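Local coordinates for neuraminidase (Bacteroides thetaiotaomicron, PDB 5MUL), which probably acts as a rhamnosidase in glycan breakdown and binds beta-D-glucuronic acid in a pocket of its beta-propeller fold, at residues 264-269 against 286-291; 58-63 against 77-82; 395-400 against 423-428. One frame throughout, in Å; residues are numbered along the deposited sequence. Where two conformers were deposited one is given.

The three contacts illustrate how a beta-propeller is held together within its sheets, between them and at its closure. In chain order, interaction 2 comes first, in the hairpin of strands 62-69 and 76-80; interaction 1 follows, where the loop leaving strand 256-259 meets the end of strand 281-287; interaction 3 comes last, pairing strands 397-402 and 418-425. They share no sheet. The centres of interactions 1 and 2 are about 39 Å apart, on opposite sides of the chain's centre, whereas interaction 3 is about 29 Å from interaction 1 and 27 Å from interaction 2, centre to centre. Only interaction 3 approaches the glucuronate pocket; the others are structural packing.

Interaction 1: 264-269 against 286-291; sequences NSELIN and YWRSSD
Tyr286 presents one face of its ring to Ile268, whose CG2 stands over the centre, 3.6 Å from the Tyr286 ring centroid, as a CH-pi contact. The ring is turned there by chi1 of 62°, which sets CG between the backbone N and carbonyl carbon, while CB and CG1 of Ile268 lie against the phenol end. At the ring edge the backbone oxygen of Glu266 lies 3.5 Å from Tyr286 CD1. The carbonyl of Tyr286 is buried without a hydrogen bond, and Leu267 CA offers it instead a nearly straight CA-H...O contact, 3.6 Å from CA to Tyr286 O.

At Trp287 the Ser265 carbonyl oxygen comes 3.5 Å from Trp287 CB, and the indole runs alongside Leu267, pointing the same way, with Leu267 CD1 4.0 Å from Trp287 CE3.

Arg288 supplies both direct hydrogen bonds of the contact. Its N meets Ser265 O at 2.7 Å and 171°, and its side chain bends at chi3 (64°), where NH2 reaches Asn264 O at 2.7 Å. This second donor lies in the carbonyl plane, but the bond is less straight. Glu266 CG abuts the guanidinium edge, although the Glu266 carboxylate is committed to Leu321 N and Thr320 OG1. A water donates to both Ser265 OG and Arg288 O; Ser265 OG also bonds Pro262 O.

This packing presses a loop that links two successive sheets onto the second. Leu267 reaches Val213 of strand 208-215 in the first sheet and Thr285 of strand 281-287 in the second, Asn223 of strand 223-231 bonds Leu267 O, and Arg298 of strand 296-302 makes a cation-pi contact with Trp287.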
loop_
_atom_site.group_PDB
_atom_site.type_symbol
_atom_site.label_atom_id
_atom_site.label_comp_id
_atom_site.label_asym_id
_atom_site.label_seq_id
_atom_site.Cartn_x
_atom_site.Cartn_y
_atom_site.Cartn_z
ATOM N N ASN A 264 -4.342 22.837 -3.655
ATOM C CA ASN A 264 -5.110 23.053 -4.872
ATOM C C ASN A 264 -4.371 22.572 -6.128
ATOM O O ASN A 264 -4.524 23.140 -7.204
ATOM C CB ASN A 264 -5.558 24.538 -5.004
ATOM C CG ASN A 264 -6.394 24.993 -3.815
ATOM O OD1 ASN A 264 -5.914 25.719 -2.946
ATOM N ND2 ASN A 264 -7.628 24.500 -3.737
ATOM N N SER A 265 -3.561 21.519 -5.976
ATOM C CA SER A 265 -2.852 20.893 -7.096
ATOM C C SER A 265 -3.450 19.546 -7.503
ATOM O O SER A 265 -2.817 18.814 -8.285
ATOM C CB SER A 265 -1.394 20.652 -6.735
ATOM O OG SER A 265 -0.725 21.870 -6.408
ATOM N N GLU A 266 -4.618 19.197 -6.987
ATOM C CA GLU A 266 -5.237 17.901 -7.258
ATOM C C GLU A 266 -4.316 16.745 -6.811
ATOM O O GLU A 266 -4.365 15.650 -7.395
ATOM C CB GLU A 266 -5.625 17.763 -8.748
ATOM C CG GLU A 266 -6.401 18.983 -9.290
ATOM C CD GLU A 266 -7.698 19.254 -8.553
ATOM O OE1 GLU A 266 -8.165 18.414 -7.771
ATOM O OE2 GLU A 266 -8.331 20.291 -8.806
ATOM N N LEU A 267 -3.514 16.986 -5.768
ATOM C CA LEU A 267 -2.666 15.979 -5.149
ATOM C C LEU A 267 -3.551 15.061 -4.326
ATOM O O LEU A 267 -4.342 15.503 -3.487
ATOM C CB LEU A 267 -1.655 16.629 -4.225
ATOM C CG LEU A 267 -0.669 15.708 -3.489
ATOM C CD1 LEU A 267 0.237 14.939 -4.442
ATOM C CD2 LEU A 267 0.176 16.504 -2.485
ATOM N N ILE A 268 -3.444 13.766 -4.590
ATOM C CA ILE A 268 -4.201 12.777 -3.867
ATOM C C ILE A 268 -3.450 12.311 -2.634
ATOM O O ILE A 268 -2.231 12.428 -2.559
ATOM C CB ILE A 268 -4.572 11.597 -4.808
ATOM C CG1 ILE A 268 -5.644 10.684 -4.191
ATOM C CG2 ILE A 268 -3.319 10.845 -5.281
ATOM C CD1 ILE A 268 -6.971 11.344 -3.892
ATOM N N ASN A 269 -4.208 11.865 -1.652
ATOM C CA ASN A 269 -3.644 11.286 -0.415
ATOM C C ASN A 269 -3.800 9.754 -0.386
ATOM O O ASN A 269 -4.758 9.250 -0.932
ATOM C CB ASN A 269 -4.302 11.888 0.834
ATOM C CG ASN A 269 -5.800 11.884 0.783
ATOM O OD1 ASN A 269 -6.405 12.672 0.067
ATOM N ND2 ASN A 269 -6.419 11.025 1.573
ATOM N N TYR A 286 -0.286 11.291 -8.086
ATOM C CA TYR A 286 -0.648 12.180 -9.202
ATOM C C TYR A 286 -0.907 13.572 -8.673
ATOM O O TYR A 286 -1.265 13.717 -7.510
ATOM C CB TYR A 286 -1.836 11.650 -10.021
ATOM C CG TYR A 286 -3.151 11.481 -9.339
ATOM C CD1 TYR A 286 -3.934 12.581 -8.955
ATOM C CD2 TYR A 286 -3.668 10.206 -9.073
ATOM C CE1 TYR A 286 -5.163 12.411 -8.351
ATOM C CE2 TYR A 286 -4.878 10.036 -8.455
ATOM C CZ TYR A 286 -5.643 11.132 -8.084
ATOM O OH TYR A 286 -6.855 10.939 -7.466
ATOM N N TRP A 287 -0.700 14.581 -9.536
ATOM C CA TRP A 287 -1.054 15.978 -9.246
ATOM C C TRP A 287 -0.977 16.751 -10.564
ATOM O O TRP A 287 -0.433 16.270 -11.562
ATOM C CB TRP A 287 -0.143 16.594 -8.172
ATOM C CG TRP A 287 1.283 16.881 -8.562
ATOM C CD1 TRP A 287 1.750 17.987 -9.209
ATOM C CD2 TRP A 287 2.435 16.094 -8.272
ATOM N NE1 TRP A 287 3.087 17.914 -9.380
ATOM C CE2 TRP A 287 3.558 16.775 -8.783
ATOM C CE3 TRP A 287 2.642 14.884 -7.576
ATOM C CZ2 TRP A 287 4.852 16.275 -8.677
ATOM C CZ3 TRP A 287 3.929 14.390 -7.476
ATOM C CH2 TRP A 287 5.025 15.077 -8.024
ATOM N N ARG A 288 -1.511 17.970 -10.512
ATOM C CA ARG A 288 -1.552 18.900 -11.625
ATOM C C ARG A 288 -0.465 19.966 -11.461
ATOM O O ARG A 288 -0.319 20.567 -10.410
ATOM C CB ARG A 288 -2.959 19.517 -11.634
ATOM C CG ARG A 288 -3.290 20.546 -12.722
ATOM C CD ARG A 288 -4.650 21.197 -12.439
ATOM N NE ARG A 288 -4.668 21.971 -11.200
ATOM C CZ ARG A 288 -4.100 23.163 -11.018
ATOM N NH1 ARG A 288 -3.432 23.781 -11.997
ATOM N NH2 ARG A 288 -4.196 23.754 -9.833
ATOM N N SER A 289 0.300 20.191 -12.528
ATOM C CA SER A 289 1.285 21.269 -12.573
ATOM C C SER A 289 0.534 22.601 -12.613
ATOM O O SER A 289 -0.603 22.657 -13.067
ATOM C CB SER A 289 2.144 21.128 -13.827
ATOM O OG SER A 289 2.961 19.968 -13.743
ATOM N N SER A 290 1.186 23.661 -12.151
ATOM C CA SER A 290 0.526 24.988 -12.044
ATOM C C SER A 290 0.054 25.609 -13.381
ATOM O O SER A 290 -0.898 26.403 -13.393
ATOM C CB SER A 290 1.438 25.971 -11.303
ATOM O OG SER A 290 2.737 25.967 -11.859
ATOM N N ASP A 291 0.681 25.230 -14.493
ATOM C CA ASP A 291 0.292 25.725 -15.830
ATOM C C ASP A 291 -0.712 24.864 -16.614
ATOM O O ASP A 291 -1.046 25.215 -17.747
ATOM C CB ASP A 291 1.551 25.915 -16.683
ATOM C CG ASP A 291 2.144 24.594 -17.161
ATOM O OD1 ASP A 291 2.240 23.631 -16.356
ATOM O OD2 ASP A 291 2.496 24.528 -18.351
HETATM O O HOH W 1 0.735 22.459 -8.608
#

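Interaction 2: 58-63 against 77-82; sequences DADGYL and LHRTQY
Arg79 lies across Tyr62 and delivers its guanidinium to two aspartates of the turn that leads into the beta hairpin of strands 62-69 and 76-80. Its chain is extended as far as CD, then bends at chi3 (-105°), which turns the guanidinium to within 23° of the tyrosine ring plane, beside the CD1 edge rather than over the ring centre. The fit is offset: Tyr62 CD1 sits against one guanidinium face toward the rim, Arg79 CD lies over the ring face as a CH-pi contact, and farther back Arg79 CG packs 3.4 Å from Tyr62 CB.

The carboxylate of Asp58 is gripped side-on, both donors converging on a single oxygen. Arg79 NE approaches nearly in line with the CG-OD2 bond, 2.7 Å from Asp58 OD2, whereas Arg79 NH2 reaches that atom at 2.9 Å from above the carboxylate plane. NH2 also bonds Asp60 OD2 at 2.7 Å, using that oxygen's anti lone pair. Both carboxylates stand steeply to the guanidinium. The other oxygen of Asp58 serves the type I turn from Asp58 to Gly61, taking the N-H of Tyr62 (N to OD1 2.8 Å).

Thr80 has OG1 between its backbone N and carbonyl carbon (chi1 72°), where the hydroxyl donates to Leu63 O at 2.9 Å. The same oxygen receives Thr80 N at 3.0 Å. OG1 in turn accepts from Tyr82 N, an ST turn at the corner the chain takes at Gln81, and Tyr82 O takes the N-H of Leu63.

Chemically, one cation is shared by two acids. It would probably offset their mutual repulsion and favour their ionised forms, while Asp58 couples the salt-bridge network directly to the backbone of the turn.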
loop_
_atom_site.group_PDB
_atom_site.type_symbol
_atom_site.label_atom_id
_atom_site.label_comp_id
_atom_site.label_asym_id
_atom_site.label_seq_id
_atom_site.Cartn_x
_atom_site.Cartn_y
_atom_site.Cartn_z
ATOM N N ASP A 58 -17.213 -11.851 1.199
ATOM C CA ASP A 58 -18.160 -12.503 0.276
ATOM C C ASP A 58 -19.482 -11.714 0.189
ATOM O O ASP A 58 -19.649 -10.691 0.866
ATOM C CB ASP A 58 -18.368 -13.983 0.640
ATOM C CG ASP A 58 -19.131 -14.193 1.940
ATOM O OD1 ASP A 58 -19.773 -13.254 2.479
ATOM O OD2 ASP A 58 -19.047 -15.327 2.424
ATOM N N ALA A 59 -20.413 -12.200 -0.635
ATOM C CA ALA A 59 -21.728 -11.557 -0.823
ATOM C C ALA A 59 -22.541 -11.418 0.467
ATOM O O ALA A 59 -23.271 -10.439 0.644
ATOM C CB ALA A 59 -22.539 -12.318 -1.866
ATOM N N ASP A 60 -22.391 -12.384 1.367
ATOM C CA ASP A 60 -23.071 -12.362 2.664
ATOM C C ASP A 60 -22.342 -11.511 3.728
ATOM O O ASP A 60 -22.794 -11.430 4.876
ATOM C CB ASP A 60 -23.293 -13.799 3.146
ATOM C CG ASP A 60 -24.134 -14.618 2.165
ATOM O OD1 ASP A 60 -25.244 -14.172 1.806
ATOM O OD2 ASP A 60 -23.682 -15.700 1.738
ATOM N N GLY A 61 -21.227 -10.877 3.343
ATOM C CA GLY A 61 -20.478 -9.971 4.207
ATOM C C GLY A 61 -19.448 -10.635 5.107
ATOM O O GLY A 61 -18.866 -9.965 5.959
ATOM N N TYR A 62 -19.219 -11.936 4.936
ATOM C CA TYR A 62 -18.269 -12.649 5.786
ATOM C C TYR A 62 -16.873 -12.429 5.270
ATOM O O TYR A 62 -16.655 -12.413 4.059
ATOM C CB TYR A 62 -18.544 -14.145 5.822
ATOM C CG TYR A 62 -19.775 -14.465 6.618
ATOM C CD1 TYR A 62 -21.027 -14.466 6.007
ATOM C CD2 TYR A 62 -19.701 -14.724 7.984
ATOM C CE1 TYR A 62 -22.178 -14.743 6.728
ATOM C CE2 TYR A 62 -20.848 -15.001 8.719
ATOM C CZ TYR A 62 -22.085 -15.005 8.081
ATOM O OH TYR A 62 -23.234 -15.280 8.788
ATOM N N LEU A 63 -15.954 -12.239 6.211
ATOM C CA LEU A 63 -14.534 -12.172 5.896
ATOM C C LEU A 63 -14.115 -13.584 5.498
ATOM O O LEU A 63 -14.287 -14.533 6.253
ATOM C CB LEU A 63 -13.763 -11.675 7.119
ATOM C CG LEU A 63 -12.300 -11.275 6.934
ATOM C CD1 LEU A 63 -11.859 -10.380 8.078
ATOM C CD2 LEU A 63 -11.414 -12.503 6.840
ATOM N N LEU A 77 -10.869 -21.957 0.191
ATOM C CA LEU A 77 -11.536 -20.755 0.688
ATOM C C LEU A 77 -12.237 -21.048 2.005
ATOM O O LEU A 77 -13.031 -21.974 2.088
ATOM C CB LEU A 77 -12.546 -20.232 -0.324
ATOM C CG LEU A 77 -11.968 -19.889 -1.706
ATOM C CD1 LEU A 77 -13.055 -19.617 -2.732
ATOM C CD2 LEU A 77 -10.993 -18.722 -1.627
ATOM N N HIS A 78 -11.943 -20.247 3.021
ATOM C CA HIS A 78 -12.433 -20.458 4.376
ATOM C C HIS A 78 -13.190 -19.230 4.813
ATOM O O HIS A 78 -12.592 -18.167 5.028
ATOM C CB HIS A 78 -11.277 -20.726 5.333
ATOM C CG HIS A 78 -11.693 -20.778 6.768
ATOM N ND1 HIS A 78 -12.480 -21.788 7.278
ATOM C CD2 HIS A 78 -11.447 -19.932 7.798
ATOM C CE1 HIS A 78 -12.696 -21.565 8.563
ATOM N NE2 HIS A 78 -12.082 -20.448 8.905
ATOM N N ARG A 79 -14.507 -19.371 4.974
ATOM C CA ARG A 79 -15.339 -18.333 5.544
ATOM C C ARG A 79 -15.079 -18.324 7.047
ATOM O O ARG A 79 -15.217 -19.343 7.716
ATOM C CB ARG A 79 -16.805 -18.618 5.260
ATOM C CG ARG A 79 -17.719 -17.470 5.588
ATOM C CD ARG A 79 -19.191 -17.850 5.415
ATOM N NE ARG A 79 -19.774 -17.283 4.202
ATOM C CZ ARG A 79 -21.045 -17.447 3.821
ATOM N NH1 ARG A 79 -21.891 -18.199 4.544
ATOM N NH2 ARG A 79 -21.475 -16.858 2.705
ATOM N N THR A 80 -14.653 -17.189 7.561
ATOM C CA THR A 80 -14.292 -17.075 8.972
ATOM C C THR A 80 -15.546 -16.773 9.782
ATOM O O THR A 80 -16.637 -16.613 9.240
ATOM C CB THR A 80 -13.252 -15.943 9.228
ATOM O OG1 THR A 80 -13.863 -14.680 9.073
ATOM C CG2 THR A 80 -12.028 -16.037 8.335
ATOM N N GLN A 81 -15.347 -16.654 11.094
ATOM C CA GLN A 81 -16.423 -16.332 12.028
ATOM C C GLN A 81 -16.756 -14.842 12.102
ATOM O O GLN A 81 -17.605 -14.438 12.911
ATOM C CB GLN A 81 -16.058 -16.883 13.427
ATOM C CG GLN A 81 -14.833 -16.235 14.099
ATOM C CD GLN A 81 -13.502 -16.879 13.745
ATOM O OE1 GLN A 81 -13.174 -17.049 12.572
ATOM N NE2 GLN A 81 -12.722 -17.227 14.746
ATOM N N TYR A 82 -16.077 -14.008 11.299
ATOM C CA TYR A 82 -16.182 -12.556 11.358
ATOM C C TYR A 82 -16.973 -12.035 10.176
ATOM O O TYR A 82 -16.748 -12.453 9.030
ATOM C CB TYR A 82 -14.778 -11.918 11.412
ATOM C CG TYR A 82 -13.996 -12.396 12.603
ATOM C CD1 TYR A 82 -14.427 -12.065 13.891
ATOM C CD2 TYR A 82 -12.901 -13.231 12.476
ATOM C CE1 TYR A 82 -13.772 -12.542 15.004
ATOM C CE2 TYR A 82 -12.222 -13.697 13.589
ATOM C CZ TYR A 82 -12.670 -13.340 14.858
ATOM O OH TYR A 82 -12.025 -13.814 15.986
#

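Interaction 3: 395-400 against 423-428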
loop_
_atom_site.group_PDB
_atom_site.type_symbol
_atom_site.label_atom_id
_atom_site.label_comp_id
_atom_site.label_asym_id
_atom_site.label_seq_id
_atom_site.Cartn_x
_atom_site.Cartn_y
_atom_site.Cartn_z
ATOM N N ARG A 395 10.006 -11.800 -8.465
ATOM C CA ARG A 395 9.820 -10.889 -9.577
ATOM C C ARG A 395 8.662 -11.293 -10.472
ATOM O O ARG A 395 8.756 -11.236 -11.686
ATOM C CB ARG A 395 11.133 -10.724 -10.397
ATOM C CG ARG A 395 12.265 -10.117 -9.587
ATOM C CD ARG A 395 12.022 -8.649 -9.277
ATOM N NE ARG A 395 13.228 -8.086 -8.680
ATOM C CZ ARG A 395 13.445 -7.928 -7.376
ATOM N NH1 ARG A 395 14.605 -7.431 -6.953
ATOM N NH2 ARG A 395 12.508 -8.212 -6.484
ATOM N N LYS A 396 7.545 -11.664 -9.848
ATOM C CA LYS A 396 6.298 -11.897 -10.547
ATOM C C LYS A 396 5.307 -10.898 -10.017
ATOM O O LYS A 396 5.207 -10.718 -8.792
ATOM C CB LYS A 396 5.769 -13.312 -10.310
ATOM C CG LYS A 396 6.674 -14.419 -10.852
ATOM C CD LYS A 396 6.109 -15.800 -10.552
ATOM C CE LYS A 396 6.923 -16.891 -11.225
ATOM N NZ LYS A 396 7.010 -18.093 -10.349
ATOM N N LEU A 397 4.573 -10.258 -10.920
ATOM C CA LEU A 397 3.576 -9.247 -10.614
ATOM C C LEU A 397 2.211 -9.915 -10.664
ATOM O O LEU A 397 1.772 -10.406 -11.730
ATOM C CB LEU A 397 3.633 -8.086 -11.621
ATOM C CG LEU A 397 2.595 -7.001 -11.412
ATOM C CD1 LEU A 397 2.686 -6.396 -10.015
ATOM C CD2 LEU A 397 2.760 -5.931 -12.486
ATOM N N ASN A 398 1.545 -9.969 -9.519
ATOM C CA ASN A 398 0.167 -10.444 -9.431
ATOM C C ASN A 398 -0.700 -9.355 -8.841
ATOM O O ASN A 398 -0.362 -8.815 -7.764
ATOM C CB ASN A 398 0.055 -11.703 -8.558
ATOM C CG ASN A 398 0.521 -12.980 -9.229
ATOM O OD1 ASN A 398 1.195 -13.001 -10.306
ATOM N ND2 ASN A 398 0.190 -14.063 -8.570
ATOM N N LEU A 399 -1.813 -9.062 -9.475
ATOM C CA LEU A 399 -2.728 -7.988 -9.097
ATOM C C LEU A 399 -4.047 -8.557 -8.654
ATOM O O LEU A 399 -4.550 -9.521 -9.232
ATOM C CB LEU A 399 -3.002 -7.061 -10.297
ATOM C CG LEU A 399 -1.795 -6.402 -10.967
ATOM C CD1 LEU A 399 -2.151 -5.705 -12.272
ATOM C CD2 LEU A 399 -1.107 -5.434 -10.040
ATOM N N PHE A 400 -4.644 -7.963 -7.630
ATOM C CA PHE A 400 -6.006 -8.246 -7.233
ATOM C C PHE A 400 -6.899 -7.430 -8.147
ATOM O O PHE A 400 -6.816 -6.198 -8.114
ATOM C CB PHE A 400 -6.170 -7.819 -5.769
ATOM C CG PHE A 400 -7.508 -8.144 -5.144
ATOM C CD1 PHE A 400 -8.673 -7.471 -5.497
ATOM C CD2 PHE A 400 -7.587 -9.092 -4.132
ATOM C CE1 PHE A 400 -9.889 -7.759 -4.873
ATOM C CE2 PHE A 400 -8.805 -9.365 -3.495
ATOM C CZ PHE A 400 -9.949 -8.692 -3.865
ATOM N N LEU A 423 -4.703 -11.313 -11.435
ATOM C CA LEU A 423 -4.111 -11.128 -12.754
ATOM C C LEU A 423 -2.615 -11.337 -12.650
ATOM O O LEU A 423 -1.917 -10.587 -11.933
ATOM C CB LEU A 423 -4.482 -9.745 -13.305
ATOM C CG LEU A 423 -4.201 -9.508 -14.803
ATOM C CD1 LEU A 423 -4.940 -8.254 -15.268
ATOM C CD2 LEU A 423 -2.730 -9.411 -15.144
ATOM N N GLU A 424 -2.113 -12.368 -13.320
ATOM C CA GLU A 424 -0.712 -12.693 -13.368
ATOM C C GLU A 424 -0.102 -11.999 -14.576
ATOM O O GLU A 424 -0.302 -12.467 -15.700
ATOM C CB GLU A 424 -0.518 -14.218 -13.443
ATOM C CG GLU A 424 -1.141 -14.967 -12.283
ATOM C CD GLU A 424 -0.893 -16.462 -12.309
ATOM O OE1 GLU A 424 -0.369 -16.983 -13.309
ATOM O OE2 GLU A 424 -1.262 -17.145 -11.338
ATOM N N ALA A 425 0.564 -10.870 -14.359
ATOM C CA ALA A 425 1.065 -10.025 -15.446
ATOM C C ALA A 425 2.413 -10.474 -15.927
ATOM O O ALA A 425 3.204 -10.978 -15.174
ATOM C CB ALA A 425 1.144 -8.581 -14.967
ATOM N N ASN A 426 2.689 -10.234 -17.209
ATOM C CA ASN A 426 4.027 -10.476 -17.730
ATOM C C ASN A 426 4.906 -9.246 -17.491
ATOM O O ASN A 426 4.485 -8.125 -17.742
ATOM C CB ASN A 426 3.976 -10.810 -19.214
ATOM C CG ASN A 426 5.232 -11.506 -19.674
ATOM O OD1 ASN A 426 6.288 -10.886 -19.797
ATOM N ND2 ASN A 426 5.135 -12.811 -19.896
ATOM N N THR A 427 6.096 -9.467 -16.964
ATOM C CA THR A 427 7.060 -8.400 -16.769
ATOM C C THR A 427 8.458 -8.703 -17.316
ATOM O O THR A 427 9.313 -7.833 -17.258
ATOM C CB THR A 427 7.174 -8.026 -15.283
ATOM O OG1 THR A 427 7.407 -9.202 -14.510
ATOM C CG2 THR A 427 5.911 -7.312 -14.798
ATOM N N ASN A 428 8.706 -9.902 -17.842
ATOM C CA ASN A 428 10.009 -10.194 -18.472
ATOM C C ASN A 428 9.920 -11.357 -19.458
ATOM O O ASN A 428 9.212 -11.264 -20.461
ATOM C CB ASN A 428 11.111 -10.431 -17.415
ATOM C CG ASN A 428 10.669 -11.345 -16.276
ATOM O OD1 ASN A 428 9.742 -12.149 -16.421
ATOM N ND2 ASN A 428 11.348 -11.231 -15.131
HETATM O O HOH W 2 9.836 -9.770 -13.748
HETATM O O HOH W 3 5.379 -10.815 -13.612
#
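Strands 397-402 and 418-425 run antiparallel in a sheet that strand 22-29, near the N-terminus, completes; joining the two ends of the chain in one sheet is the classic way a beta-propeller closes its ring. Leu399 and Leu423 form a hydrogen-bonded pair joined by two backbone bonds, Leu399 N to Leu423 O at 2.9 Å and Leu423 N to Leu399 O at 2.8 Å. One further bond follows, Ala425 N to Leu397 O at 2.9 Å.

Apolar contacts gather on the face that carries Leu397, Leu399, Leu423 and Ala425. Leu397 CG stands anti to its own N (chi1 178°), bringing CD2 to 4.0 Å from Ala425 CB, and the Thr427 side chain crosses that of Leu397 at about a right angle, its CG2 touching Leu397 CB and CD2. Ile346 of strand 342-347 packs against Leu397 and Leu399.

The charged groups find their partners beyond the two segments. Glu424 lies beside Asn398 on the other face and forms a salt bridge with Arg68. Arg395, just past helix 388-394, pairs with Glu339 and Glu204; its side chain is about 5 Å from that of Lys392, a glucuronate-binding residue.

Two waters bridge the segments next to these direct bonds. One molecule donates to Arg395 O and bonds Thr427 OG1. A second accepts from Leu397 N at 2.9 Å and donates to Ala425 O at 2.7 Å, standing between the two backbones, and its third contact is Thr427 OG1, 2.7 Å from the water oxygen.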